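Local coordinates for protein putative phthiocerol dimycocerosate transporter LppX (Mycobacterium tuberculosis, PDB 2BYO) that probably carries phthiocerol dimycocerosate lipids from the cell membrane towards the outer membrane, holding them in a large hydrophobic cavity, at residues Thr144-Gly149 and Pro168-Ile173; Leu181-Ile186 and Gln194-Lys199. One frame throughout, in Å; residues are numbered along the deposited sequence.

Contact 1 of 2, residues Thr144-Gly149 and Pro168-Ile173; sequences TTKITG and PATVWI
K146 lies beside the indole of W172, both side chains running the same way off the sheet. Its CG sits 3.4 Å from W172 NE1, and its CE reaches as far as CZ2. With CG anti to the backbone N (chi1 -177°) and every later torsion extended, the lysine methylenes follow the ring system outward. T170 adds its methyl over one face of the indole, near the rim, and that same CG2 is 3.7 Å from K146 CG. At the edge of the ring, close to its plane, T144 OG1 approaches W172 CD1 at 3.3 Å. This hydroxyl bonds to the carbonyl of E137, whose carboxylate accepts the indole N-H, so strand 129-139 fixes both groups.

On the other face, I147 CB meets V171 CG2 at 4.0 Å and the CD1 atoms of I147 and I173 come within 4.2 Å. V171 also touches the docosahexaenoic acid, while A169 lies near a linolenic acid.

Between the two faces, T145 with I173, I147 with V171 and G149 with A169 are hydrogen-bonded pairs, six N-H...O bonds in all. That from I147 N to V171 O is 2.9 Å long. This regular antiparallel pairing belongs to the U-shaped beta half-barrel of LppX, with V171 on the inner face that lines the lipid cavity.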
ATOM      1  N   THR A 144      12.399   6.436 -11.292  1.00 29.16           N
ATOM      2  CA  THR A 144      12.097   6.625  -9.883  1.00 28.58           C
ATOM      3  C   THR A 144      13.358   6.593  -9.043  1.00 28.77           C
ATOM      4  O   THR A 144      14.325   5.948  -9.400  1.00 29.82           O
ATOM      5  CB  THR A 144      11.138   5.542  -9.325  1.00 27.25           C
ATOM      6  OG1 THR A 144      11.791   4.273  -9.299  1.00 27.99           O
ATOM      7  CG2 THR A 144       9.860   5.438 -10.129  1.00 27.40           C
ATOM      8  N   THR A 145      13.323   7.311  -7.927  1.00 28.46           N
ATOM      9  CA  THR A 145      14.375   7.273  -6.927  1.00 28.24           C
ATOM     10  C   THR A 145      14.028   6.149  -5.967  1.00 27.27           C
ATOM     11  O   THR A 145      12.930   6.137  -5.391  1.00 24.87           O
ATOM     12  CB  THR A 145      14.415   8.601  -6.156  1.00 29.75           C
ATOM     13  OG1 THR A 145      14.617   9.691  -7.070  1.00 29.82           O
ATOM     14  CG2 THR A 145      15.504   8.591  -5.123  1.00 30.56           C
ATOM     15  N   LYS A 146      14.947   5.200  -5.822  1.00 26.99           N
ATOM     16  CA  LYS A 146      14.779   4.082  -4.914  1.00 27.58           C
ATOM     17  C   LYS A 146      15.421   4.449  -3.588  1.00 27.73           C
ATOM     18  O   LYS A 146      16.591   4.804  -3.548  1.00 28.02           O
ATOM     19  CB  LYS A 146      15.429   2.823  -5.486  1.00 29.05           C
ATOM     20  CG  LYS A 146      15.233   1.581  -4.639  1.00 29.00           C
ATOM     21  CD  LYS A 146      16.067   0.423  -5.172  1.00 31.97           C
ATOM     22  CE  LYS A 146      15.842  -0.856  -4.356  1.00 34.03           C
ATOM     23  NZ  LYS A 146      16.702  -1.972  -4.836  1.00 34.47           N
ATOM     24  N   ILE A 147      14.638   4.400  -2.517  1.00 26.30           N
ATOM     25  CA  ILE A 147      15.125   4.704  -1.185  1.00 26.84           C
ATOM     26  C   ILE A 147      14.703   3.581  -0.264  1.00 26.75           C
ATOM     27  O   ILE A 147      13.522   3.258  -0.175  1.00 24.84           O
ATOM     28  CB  ILE A 147      14.577   6.046  -0.639  1.00 27.58           C
ATOM     29  CG1 ILE A 147      14.939   7.189  -1.583  1.00 27.91           C
ATOM     30  CG2 ILE A 147      15.152   6.336   0.771  1.00 28.79           C
ATOM     31  CD1 ILE A 147      14.362   8.523  -1.188  1.00 28.82           C
ATOM     32  N   THR A 148      15.684   2.985   0.406  1.00 26.95           N
ATOM     33  CA  THR A 148      15.442   1.936   1.375  1.00 28.87           C
ATOM     34  C   THR A 148      15.517   2.519   2.766  1.00 29.47           C
ATOM     35  O   THR A 148      16.117   3.561   2.984  1.00 30.04           O
ATOM     36  CB  THR A 148      16.490   0.814   1.265  1.00 30.25           C
ATOM     37  OG1 THR A 148      17.804   1.376   1.379  1.00 31.67           O
ATOM     38  CG2 THR A 148      16.371   0.097  -0.062  1.00 31.83           C
ATOM     39  N   GLY A 149      14.935   1.816   3.719  1.00 31.28           N
ATOM     40  CA  GLY A 149      14.909   2.280   5.102  1.00 33.30           C
ATOM     41  C   GLY A 149      14.414   1.164   5.985  1.00 34.91           C
ATOM     42  O   GLY A 149      13.971   0.132   5.483  1.00 35.47           O
ATOM     43  N   PRO A 168      12.883  -4.132   6.963  1.00 37.25           N
ATOM     44  CA  PRO A 168      13.309  -3.327   5.828  1.00 35.89           C
ATOM     45  C   PRO A 168      12.134  -2.990   4.914  1.00 34.53           C
ATOM     46  O   PRO A 168      11.227  -3.803   4.730  1.00 34.12           O
ATOM     47  CB  PRO A 168      14.325  -4.209   5.090  1.00 35.46           C
ATOM     48  CG  PRO A 168      14.253  -5.549   5.686  1.00 38.42           C
ATOM     49  CD  PRO A 168      13.361  -5.525   6.884  1.00 39.39           C
ATOM     50  N   ALA A 169      12.162  -1.783   4.377  1.00 32.70           N
ATOM     51  CA  ALA A 169      11.168  -1.324   3.440  1.00 32.56           C
ATOM     52  C   ALA A 169      11.867  -0.546   2.329  1.00 31.36           C
ATOM     53  O   ALA A 169      13.045  -0.160   2.465  1.00 32.07           O
ATOM     54  CB  ALA A 169      10.144  -0.453   4.148  1.00 33.56           C
ATOM     55  N   THR A 170      11.144  -0.341   1.232  1.00 30.01           N
ATOM     56  CA  THR A 170      11.651   0.398   0.085  1.00 28.40           C
ATOM     57  C   THR A 170      10.533   1.235  -0.523  1.00 27.75           C
ATOM     58  O   THR A 170       9.378   0.807  -0.533  1.00 26.28           O
ATOM     59  CB  THR A 170      12.183  -0.546  -1.005  1.00 28.85           C
ATOM     60  OG1 THR A 170      13.090  -1.494  -0.425  1.00 30.81           O
ATOM     61  CG2 THR A 170      12.918   0.266  -2.124  1.00 28.36           C
ATOM     62  N   VAL A 171      10.870   2.435  -0.991  1.00 26.46           N
ATOM     63  CA  VAL A 171       9.931   3.249  -1.761  1.00 26.39           C
ATOM     64  C   VAL A 171      10.599   3.679  -3.058  1.00 25.35           C
ATOM     65  O   VAL A 171      11.820   3.871  -3.097  1.00 24.38           O
ATOM     66  CB  VAL A 171       9.438   4.513  -0.995  1.00 26.44           C
ATOM     67  CG1 VAL A 171       8.680   4.114   0.275  1.00 29.48           C
ATOM     68  CG2 VAL A 171      10.584   5.467  -0.667  1.00 28.63           C
ATOM     69  N   TRP A 172       9.788   3.826  -4.101  1.00 24.81           N
ATOM     70  CA  TRP A 172      10.240   4.297  -5.400  1.00 24.52           C
ATOM     71  C   TRP A 172       9.430   5.526  -5.767  1.00 25.23           C
ATOM     72  O   TRP A 172       8.200   5.448  -5.921  1.00 23.84           O
ATOM     73  CB  TRP A 172      10.028   3.216  -6.446  1.00 25.32           C
ATOM     74  CG  TRP A 172      10.965   2.038  -6.363  1.00 24.78           C
ATOM     75  CD1 TRP A 172      12.118   1.870  -7.070  1.00 26.47           C
ATOM     76  CD2 TRP A 172      10.806   0.849  -5.569  1.00 27.31           C
ATOM     77  NE1 TRP A 172      12.697   0.666  -6.758  1.00 27.02           N
ATOM     78  CE2 TRP A 172      11.918   0.018  -5.837  1.00 27.95           C
ATOM     79  CE3 TRP A 172       9.845   0.411  -4.645  1.00 25.86           C
ATOM     80  CZ2 TRP A 172      12.086  -1.232  -5.229  1.00 29.11           C
ATOM     81  CZ3 TRP A 172      10.015  -0.828  -4.041  1.00 27.18           C
ATOM     82  CH2 TRP A 172      11.133  -1.631  -4.330  1.00 27.70           C
ATOM     83  N   ILE A 173      10.120   6.655  -5.907  1.00 25.82           N
ATOM     84  CA  ILE A 173       9.485   7.956  -6.023  1.00 26.05           C
ATOM     85  C   ILE A 173       9.795   8.546  -7.378  1.00 27.00           C
ATOM     86  O   ILE A 173      10.960   8.719  -7.727  1.00 26.72           O
ATOM     87  CB  ILE A 173       9.967   8.927  -4.910  1.00 26.44           C
ATOM     88  CG1 ILE A 173       9.603   8.364  -3.529  1.00 26.04           C
ATOM     89  CG2 ILE A 173       9.346  10.319  -5.086  1.00 27.19           C
ATOM     90  CD1 ILE A 173      10.368   9.000  -2.404  1.00 27.99           C
TER
HETATM   91  O   HOH W   1      12.466  11.407  -6.762  1.00 30.07           O

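Contact 2 of 2, residues Leu181-Ile186 and Gln194-Lys199; sequences LVRASI and QLTQSK. With LNL (alpha-linolenic acid), chain K; HXA (docosa-4,7,10,13,16,19-hexaenoic acid), chain I.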
ATOM      1  N   LEU A 181       4.317   8.192  -5.563  1.00 25.29           N
ATOM      2  CA  LEU A 181       4.828   6.999  -4.908  1.00 26.23           C
ATOM      3  C   LEU A 181       4.515   5.818  -5.826  1.00 25.60           C
ATOM      4  O   LEU A 181       3.466   5.170  -5.689  1.00 25.96           O
ATOM      5  CB  LEU A 181       4.187   6.832  -3.525  1.00 26.75           C
ATOM      6  CG  LEU A 181       4.731   5.672  -2.678  1.00 27.53           C
ATOM      7  CD1 LEU A 181       6.242   5.790  -2.424  1.00 28.47           C
ATOM      8  CD2 LEU A 181       3.987   5.618  -1.338  1.00 30.16           C
ATOM      9  N   VAL A 182       5.403   5.565  -6.785  1.00 24.86           N
ATOM     10  CA  VAL A 182       5.144   4.556  -7.824  1.00 24.42           C
ATOM     11  C   VAL A 182       5.058   3.163  -7.186  1.00 24.95           C
ATOM     12  O   VAL A 182       4.174   2.360  -7.510  1.00 24.80           O
ATOM     13  CB  VAL A 182       6.227   4.588  -8.932  1.00 24.26           C
ATOM     14  CG1 VAL A 182       5.962   3.516  -9.991  1.00 24.68           C
ATOM     15  CG2 VAL A 182       6.281   5.957  -9.579  1.00 24.71           C
ATOM     16  N   ARG A 183       5.956   2.902  -6.244  1.00 24.13           N
ATOM     17  CA  ARG A 183       5.969   1.637  -5.552  1.00 25.35           C
ATOM     18  C   ARG A 183       6.468   1.776  -4.110  1.00 25.69           C
ATOM     19  O   ARG A 183       7.282   2.658  -3.778  1.00 24.21           O
ATOM     20  CB  ARG A 183       6.822   0.635  -6.348  1.00 25.47           C
ATOM     21  CG  ARG A 183       6.898  -0.791  -5.793  1.00 26.35           C
ATOM     22  CD  ARG A 183       7.564  -1.730  -6.801  1.00 27.43           C
ATOM     23  NE  ARG A 183       6.680  -1.994  -7.937  1.00 28.27           N
ATOM     24  CZ  ARG A 183       7.041  -2.639  -9.041  1.00 30.95           C
ATOM     25  NH1 ARG A 183       8.284  -3.072  -9.199  1.00 30.75           N
ATOM     26  NH2 ARG A 183       6.149  -2.841 -10.006  1.00 32.94           N
ATOM     27  N   ALA A 184       5.949   0.893  -3.263  1.00 26.68           N
ATOM     28  CA  ALA A 184       6.393   0.756  -1.888  1.00 27.51           C
ATOM     29  C   ALA A 184       6.337  -0.713  -1.526  1.00 28.30           C
ATOM     30  O   ALA A 184       5.395  -1.412  -1.888  1.00 28.81           O
ATOM     31  CB  ALA A 184       5.502   1.564  -0.972  1.00 28.47           C
ATOM     32  N   SER A 185       7.347  -1.193  -0.822  1.00 28.26           N
ATOM     33  CA  SER A 185       7.350  -2.576  -0.411  1.00 30.07           C
ATOM     34  C   SER A 185       8.014  -2.765   0.954  1.00 30.45           C
ATOM     35  O   SER A 185       8.820  -1.943   1.391  1.00 29.99           O
ATOM     36  CB  SER A 185       8.005  -3.462  -1.481  1.00 30.02           C
ATOM     37  OG  SER A 185       9.407  -3.372  -1.447  1.00 33.18           O
ATOM     38  N   ILE A 186       7.628  -3.846   1.616  1.00 30.87           N
ATOM     39  CA  ILE A 186       8.136  -4.182   2.925  1.00 33.55           C
ATOM     40  C   ILE A 186       8.439  -5.674   2.937  1.00 35.27           C
ATOM     41  O   ILE A 186       7.679  -6.486   2.398  1.00 35.88           O
ATOM     42  CB  ILE A 186       7.159  -3.762   4.055  1.00 33.92           C
ATOM     43  CG1 ILE A 186       7.786  -4.002   5.431  1.00 36.54           C
ATOM     44  CG2 ILE A 186       5.812  -4.472   3.935  1.00 35.22           C
ATOM     45  CD1 ILE A 186       7.010  -3.367   6.565  1.00 38.75           C
ATOM     46  N   GLN A 194       4.081  -5.696  -1.701  1.00 30.82           N
ATOM     47  CA  GLN A 194       4.474  -4.675  -2.646  1.00 29.75           C
ATOM     48  C   GLN A 194       3.224  -3.970  -3.138  1.00 29.21           C
ATOM     49  O   GLN A 194       2.237  -4.618  -3.504  1.00 27.61           O
ATOM     50  CB  GLN A 194       5.159  -5.318  -3.830  1.00 29.79           C
ATOM     51  CG  GLN A 194       5.563  -4.330  -4.919  1.00 29.34           C
ATOM     52  CD  GLN A 194       6.001  -5.060  -6.155  1.00 30.35           C
ATOM     53  OE1 GLN A 194       5.171  -5.432  -6.990  1.00 31.40           O
ATOM     54  NE2 GLN A 194       7.298  -5.327  -6.254  1.00 28.36           N
ATOM     55  N   LEU A 195       3.274  -2.649  -3.148  1.00 28.78           N
ATOM     56  CA  LEU A 195       2.150  -1.848  -3.580  1.00 28.92           C
ATOM     57  C   LEU A 195       2.611  -0.914  -4.677  1.00 27.55           C
ATOM     58  O   LEU A 195       3.513  -0.105  -4.477  1.00 26.95           O
ATOM     59  CB  LEU A 195       1.593  -1.071  -2.393  1.00 31.13           C
ATOM     60  CG  LEU A 195       0.255  -0.417  -2.680  1.00 34.68           C
ATOM     61  CD1 LEU A 195      -0.610  -0.453  -1.435  1.00 39.81           C
ATOM     62  CD2 LEU A 195       0.428   1.017  -3.211  1.00 36.41           C
ATOM     63  N   THR A 196       1.994  -1.040  -5.841  1.00 27.20           N
ATOM     64  CA  THR A 196       2.352  -0.248  -6.997  1.00 25.85           C
ATOM     65  C   THR A 196       1.159   0.633  -7.396  1.00 25.94           C
ATOM     66  O   THR A 196       0.045   0.135  -7.601  1.00 23.81           O
ATOM     67  CB  THR A 196       2.793  -1.176  -8.152  1.00 27.65           C
ATOM     68  OG1 THR A 196       3.890  -1.988  -7.703  1.00 28.51           O
ATOM     69  CG2 THR A 196       3.225  -0.381  -9.392  1.00 27.06           C
ATOM     70  N   GLN A 197       1.402   1.947  -7.482  1.00 25.07           N
ATOM     71  CA  GLN A 197       0.380   2.908  -7.915  1.00 24.70           C
ATOM     72  C   GLN A 197       0.493   3.225  -9.410  1.00 24.19           C
ATOM     73  O   GLN A 197       1.589   3.220  -9.988  1.00 23.40           O
ATOM     74  CB  GLN A 197       0.507   4.231  -7.144  1.00 24.75           C
ATOM     75  CG  GLN A 197       0.266   4.148  -5.641  1.00 27.09           C
ATOM     76  CD  GLN A 197       0.401   5.494  -4.946  1.00 27.15           C
ATOM     77  OE1 GLN A 197       0.418   6.550  -5.588  1.00 28.23           O
ATOM     78  NE2 GLN A 197       0.484   5.462  -3.624  1.00 29.66           N
ATOM     79  N   SER A 198      -0.651   3.549 -10.009  1.00 24.36           N
ATOM     80  CA  SER A 198      -0.724   4.040 -11.384  1.00 24.32           C
ATOM     81  C   SER A 198      -2.049   4.760 -11.575  1.00 24.85           C
ATOM     82  O   SER A 198      -2.878   4.807 -10.663  1.00 25.12           O
ATOM     83  CB  SER A 198      -0.600   2.876 -12.373  1.00 23.82           C
ATOM     84  OG  SER A 198      -1.614   1.909 -12.138  1.00 25.32           O
ATOM     85  N   LYS A 199      -2.253   5.312 -12.764  1.00 25.90           N
ATOM     86  CA  LYS A 199      -3.544   5.914 -13.154  1.00 26.92           C
ATOM     87  C   LYS A 199      -3.979   7.046 -12.228  1.00 26.61           C
ATOM     88  O   LYS A 199      -5.165   7.265 -11.989  1.00 26.46           O
ATOM     89  CB  LYS A 199      -4.640   4.841 -13.271  1.00 28.35           C
ATOM     90  CG  LYS A 199      -4.237   3.663 -14.189  1.00 28.92           C
ATOM     91  CD  LYS A 199      -5.416   2.777 -14.535  1.00 29.28           C
ATOM     92  CE  LYS A 199      -6.259   3.328 -15.672  1.00 31.05           C
ATOM     93  NZ  LYS A 199      -5.628   3.138 -17.008  1.00 31.32           N
TER
HETATM   94  O1  LNL K1217      -8.168  -0.453   3.205  1.00 70.19           O
HETATM   95  C1  LNL K1217      -8.495  -0.739   2.028  1.00 68.63           C
HETATM   96  O2  LNL K1217      -8.422  -1.909   1.588  1.00 70.08           O
HETATM   97  C2  LNL K1217      -9.018   0.359   1.119  1.00 67.94           C
HETATM   98  C3  LNL K1217      -7.929   0.917   0.209  1.00 66.97           C
HETATM   99  C4  LNL K1217      -7.670   0.030  -1.014  1.00 66.63           C
HETATM  100  C5  LNL K1217      -6.322  -0.708  -1.023  1.00 66.24           C
HETATM  101  C6  LNL K1217      -5.109   0.156  -0.634  1.00 66.63           C
HETATM  102  C7  LNL K1217      -3.964  -0.710  -0.100  1.00 66.44           C
HETATM  103  C8  LNL K1217      -4.031  -0.938   1.414  1.00 65.85           C
HETATM  104  C9  LNL K1217      -2.640  -1.050   2.045  1.00 64.83           C
HETATM  105  C10 LNL K1217      -2.282  -2.462   2.506  1.00 63.34           C
HETATM  106  C11 LNL K1217      -1.423  -3.138   1.455  1.00 61.91           C
HETATM  107  C12 LNL K1217      -0.120  -2.877   1.279  1.00 59.92           C
HETATM  108  C13 LNL K1217       0.666  -1.886   2.116  1.00 58.98           C
HETATM  109  C14 LNL K1217       1.914  -1.401   1.376  1.00 57.69           C
HETATM  110  C15 LNL K1217       3.166  -2.235   1.656  1.00 55.04           C
HETATM  111  C16 LNL K1217       4.423  -1.365   1.704  1.00 54.39           C
HETATM  112  C17 LNL K1217       4.526  -0.566   3.006  1.00 54.52           C
HETATM  113  C18 LNL K1217       5.834   0.191   3.137  1.00 53.13           C
HETATM  114  C1  HXA I1215      -4.781   9.745   3.275  1.00 70.40           C
HETATM  115  O1  HXA I1215      -5.556  10.394   4.019  1.00 71.15           O
HETATM  116  O2  HXA I1215      -3.734   9.199   3.691  1.00 69.76           O
HETATM  117  C2  HXA I1215      -5.132   9.636   1.804  1.00 69.84           C
HETATM  118  C3  HXA I1215      -4.907   8.217   1.273  1.00 69.49           C
HETATM  119  C4  HXA I1215      -5.894   7.874   0.150  1.00 68.07           C
HETATM  120  C5  HXA I1215      -5.230   7.720  -1.221  1.00 67.01           C
HETATM  121  C6  HXA I1215      -5.195   6.265  -1.703  1.00 65.01           C
HETATM  122  C7  HXA I1215      -3.776   5.727  -1.824  1.00 63.06           C
HETATM  123  C8  HXA I1215      -3.732   4.225  -1.573  1.00 62.45           C
HETATM  124  C9  HXA I1215      -2.307   3.687  -1.722  1.00 61.84           C
HETATM  125  C10 HXA I1215      -1.659   3.310  -0.388  1.00 60.85           C
HETATM  126  C11 HXA I1215      -0.798   4.428   0.208  1.00 61.03           C
HETATM  127  C12 HXA I1215       0.703   4.163   0.067  1.00 60.01           C
HETATM  128  C13 HXA I1215       1.270   3.328   1.222  1.00 59.76           C
HETATM  129  C14 HXA I1215       2.087   4.154   2.224  1.00 59.21           C
HETATM  130  C15 HXA I1215       3.541   3.686   2.301  1.00 58.71           C
HETATM  131  C16 HXA I1215       4.291   4.435   3.399  1.00 57.16           C
HETATM  132  C17 HXA I1215       5.802   4.384   3.207  1.00 55.96           C
HETATM  133  C18 HXA I1215       6.521   4.508   4.554  1.00 54.78           C
HETATM  134  C19 HXA I1215       7.951   5.029   4.420  1.00 52.96           C
HETATM  135  C20 HXA I1215       8.929   3.905   4.094  1.00 51.30           C
HETATM  136  C21 HXA I1215      10.366   4.419   4.012  1.00 50.26           C
HETATM  137  C22 HXA I1215      11.282   3.526   3.195  1.00 48.30           C
HETATM  138  O   HOH W   2       1.592   8.950  -5.216  1.00 28.17           O
HETATM  139  O   HOH W   3       2.968   2.840  -4.119  1.00 30.65           O
HETATM  140  O   HOH W   4       9.264  -5.020  -4.362  1.00 37.85           O
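R183 and Q194 stack flat group on flat group: the guanidinium and amide planes are only 8° apart, and Q194 NE2 lies 3.5 Å above the guanidinium plane, offset toward its rim. R183 NE is 3.6 Å from Q194 CD. The arginine leaves the backbone with CG anti to N, then bends at chi3 (-72°), which turns the guanidinium back toward the neighbouring strand. There NE donates to T196 OG1 at 2.8 Å, the hydroxyl standing 17° out of the guanidinium plane, and NH2 adds a weak second bond to the same oxygen. The stack and these bonds together limit the rotation of the group. Beyond the stack, Q194 NE2 donates to a water at 2.7 Å.

Q197 works on the opposite face. Its CD rests 3.2 Å from L181 O, and OE1 accepts a hydrogen bond from a water that in turn accepts one from L181 N; W200 NE1 also bonds OE1. Q197 NE2 is buried with no polar partner in the model, 3.8 Å from C9 of the docosahexaenoic acid. L181 and L195 share this greasy side, L195 CD1 touching C7 of the linolenic acid at 3.6 Å.

Backbone bonds join A184 and L195 in both directions, and Q197 N donates to V182 O. Toward strand 167-174, on the other edge, V182 and R183 together stand opposite the single residue W172, which makes a classic beta bulge. This hairpin lies between strands 167-174 and 40-49, while helix 22-36 packs on L181 and Q197 from the lipid side.

Following the chain from the N terminus, the first of the four strands met is 142-151; the chain then runs through helix 153-159 and returns along strand 167-174, where contact 1 closes that loop. A short connection leads into strand 181-187, and a tight hairpin turn brings strand 191-198 back to close contact 2. The two loops thus follow in series, without nesting or crossing. They meet in the sheet because strands 167-174 and 181-187 are neighbours: W172 N to R183 O and T170 N to S185 O, each 2.8 Å, are probable hydrogen bonds. Together the contacts bind four consecutive strands, connecting edge strand 129-139 to strand 40-49, the first of the chain.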